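Local coordinates for crystal protein (Bacillus thuringiensis serovar dakota, PDB 2ZTB) that recognizes cancer cells as a proteolytically activated bacterial toxin and probably kills them by oligomerizing into a beta-barrel membrane pore, at residues F185-T190 against G224-T229. Residues are numbered along the deposited sequence; the frame is centred on the assembly and turned at random.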
loop_
_atom_site.group_PDB
_atom_site.type_symbol
_atom_site.label_atom_id
_atom_site.label_comp_id
_atom_site.label_asym_id
_atom_site.label_seq_id
_atom_site.Cartn_x
_atom_site.Cartn_y
_atom_site.Cartn_z
ATOM N N PHE A 185 -2.211 7.676 1.570
ATOM C CA PHE A 185 -0.845 8.155 1.739
ATOM C C PHE A 185 -0.166 8.404 0.393
ATOM O O PHE A 185 -0.611 7.920 -0.644
ATOM C CB PHE A 185 -0.027 7.219 2.651
ATOM C CG PHE A 185 0.089 5.800 2.147
ATOM C CD1 PHE A 185 1.044 5.459 1.171
ATOM C CD2 PHE A 185 -0.731 4.797 2.663
ATOM C CE1 PHE A 185 1.164 4.139 0.707
ATOM C CE2 PHE A 185 -0.626 3.467 2.204
ATOM C CZ PHE A 185 0.325 3.138 1.217
ATOM N N SER A 186 0.877 9.218 0.410
ATOM C CA SER A 186 1.681 9.459 -0.782
ATOM C C SER A 186 3.097 9.763 -0.334
ATOM O O SER A 186 3.331 10.051 0.836
ATOM C CB SER A 186 1.108 10.593 -1.640
ATOM O OG SER A 186 1.060 11.813 -0.927
ATOM N N ALA A 187 4.034 9.639 -1.265
ATOM C CA ALA A 187 5.431 9.978 -1.049
ATOM C C ALA A 187 6.010 10.390 -2.403
ATOM O O ALA A 187 5.662 9.798 -3.430
ATOM C CB ALA A 187 6.186 8.786 -0.496
ATOM N N PRO A 188 6.881 11.416 -2.413
ATOM C CA PRO A 188 7.577 11.751 -3.655
ATOM C C PRO A 188 8.598 10.664 -4.014
ATOM O O PRO A 188 9.264 10.110 -3.129
ATOM C CB PRO A 188 8.284 13.064 -3.316
ATOM C CG PRO A 188 8.466 13.013 -1.800
ATOM C CD PRO A 188 7.258 12.306 -1.291
ATOM N N ILE A 189 8.669 10.331 -5.297
ATOM C CA ILE A 189 9.768 9.542 -5.838
ATOM C C ILE A 189 10.742 10.510 -6.514
ATOM O O ILE A 189 10.319 11.383 -7.283
ATOM C CB ILE A 189 9.293 8.532 -6.923
ATOM C CG1 ILE A 189 8.107 7.656 -6.431
ATOM C CG2 ILE A 189 10.483 7.733 -7.486
ATOM C CD1 ILE A 189 8.496 6.547 -5.522
ATOM N N THR A 190 12.035 10.352 -6.249
ATOM C CA THR A 190 13.044 11.216 -6.869
ATOM C C THR A 190 14.210 10.416 -7.431
ATOM O O THR A 190 14.643 9.425 -6.836
ATOM C CB THR A 190 13.598 12.279 -5.900
ATOM O OG1 THR A 190 14.274 11.628 -4.818
ATOM C CG2 THR A 190 12.481 13.184 -5.360
ATOM N N GLY A 224 8.535 11.152 -9.632
ATOM C CA GLY A 224 7.226 10.540 -9.724
ATOM C C GLY A 224 6.573 10.546 -8.359
ATOM O O GLY A 224 7.022 11.257 -7.456
ATOM N N THR A 225 5.528 9.731 -8.201
ATOM C CA THR A 225 4.695 9.742 -6.993
ATOM C C THR A 225 4.274 8.334 -6.577
ATOM O O THR A 225 3.828 7.530 -7.394
ATOM C CB THR A 225 3.434 10.624 -7.189
ATOM O OG1 THR A 225 3.819 11.901 -7.704
ATOM C CG2 THR A 225 2.678 10.835 -5.870
ATOM N N LEU A 226 4.440 8.050 -5.290
ATOM C CA LEU A 226 3.901 6.847 -4.682
ATOM C C LEU A 226 2.554 7.210 -4.064
ATOM O O LEU A 226 2.388 8.305 -3.552
ATOM C CB LEU A 226 4.871 6.285 -3.643
ATOM C CG LEU A 226 4.451 5.041 -2.834
ATOM C CD1 LEU A 226 5.676 4.186 -2.564
ATOM C CD2 LEU A 226 3.801 5.429 -1.527
ATOM N N ARG A 227 1.582 6.308 -4.169
ATOM C CA ARG A 227 0.263 6.492 -3.554
ATOM C C ARG A 227 -0.230 5.181 -2.986
ATOM O O ARG A 227 0.215 4.106 -3.386
ATOM C CB ARG A 227 -0.769 7.021 -4.558
ATOM C CG ARG A 227 -0.465 8.423 -5.036
ATOM C CD ARG A 227 -1.569 9.011 -5.860
ATOM N NE ARG A 227 -1.188 10.346 -6.325
ATOM C CZ ARG A 227 -1.541 11.489 -5.728
ATOM N NH1 ARG A 227 -2.307 11.474 -4.632
ATOM N NH2 ARG A 227 -1.133 12.653 -6.237
ATOM N N GLY A 228 -1.145 5.275 -2.039
ATOM C CA GLY A 228 -1.789 4.086 -1.527
ATOM C C GLY A 228 -2.818 4.442 -0.496
ATOM O O GLY A 228 -3.102 5.620 -0.275
ATOM N N THR A 229 -3.370 3.398 0.115
ATOM C CA THR A 229 -4.378 3.497 1.158
ATOM C C THR A 229 -4.134 2.426 2.215
ATOM O O THR A 229 -3.757 1.294 1.911
ATOM C CB THR A 229 -5.798 3.332 0.575
ATOM O OG1 THR A 229 -5.965 4.250 -0.508
ATOM C CG2 THR A 229 -6.885 3.617 1.644
#
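The ring of Phe-185 lies flat across the backbone of Gly-228, a pairing that illustrates how a glycine in an antiparallel sheet can accommodate an aromatic neighbour. CA of Gly-228 sits 3.8 Å from the Phe-185 ring centroid and 20° off its normal, a CH-pi contact made possible by the missing side chain. The ring reaches this place because chi1 of 60° sets CG between the backbone N and the carbonyl carbon, swinging the phenyl group over the partner strand. Leu-226 meets the same ring differently: its CD2 approaches the rim in the plane of the ring, 3.7 Å from CE1 of Phe-185. At the other flank of Leu-226, Ile-189 crosses it at about a right angle, with CD1 of Ile-189 4.1 Å from CB of Leu-226. Ala-187, small and directly paired with Leu-226, completes this apolar face, over which Leu-126 and Ile-128 of the strand 126-132 pack. Ser-186, Pro-188, Thr-225 and Arg-227 turn to the reverse face, where CB of Ser-186 and CG of Arg-227 stand 4.3 Å apart.

Along the backbones, three hydrogen-bonded pairs fix the register. N-H of Phe-185 comes in above the carbonyl plane of Gly-228, whereas Leu-226 N meets Ala-187 O almost head-on (C=O...N angle 165°, 2.8 Å); both bonds are nearly straight at the hydrogen. Ser-186 bonds through its backbone to Gln-69 of the strand 61-90, and Arg-227 to Ser-115 of the strand 96-116, so both strands lie inside the sheet. Such alternation of an apolar and a more polar face is characteristic of amphipathic antiparallel sheet, here in the long-stranded body of a parasporin-2-like, probably pore-forming toxin.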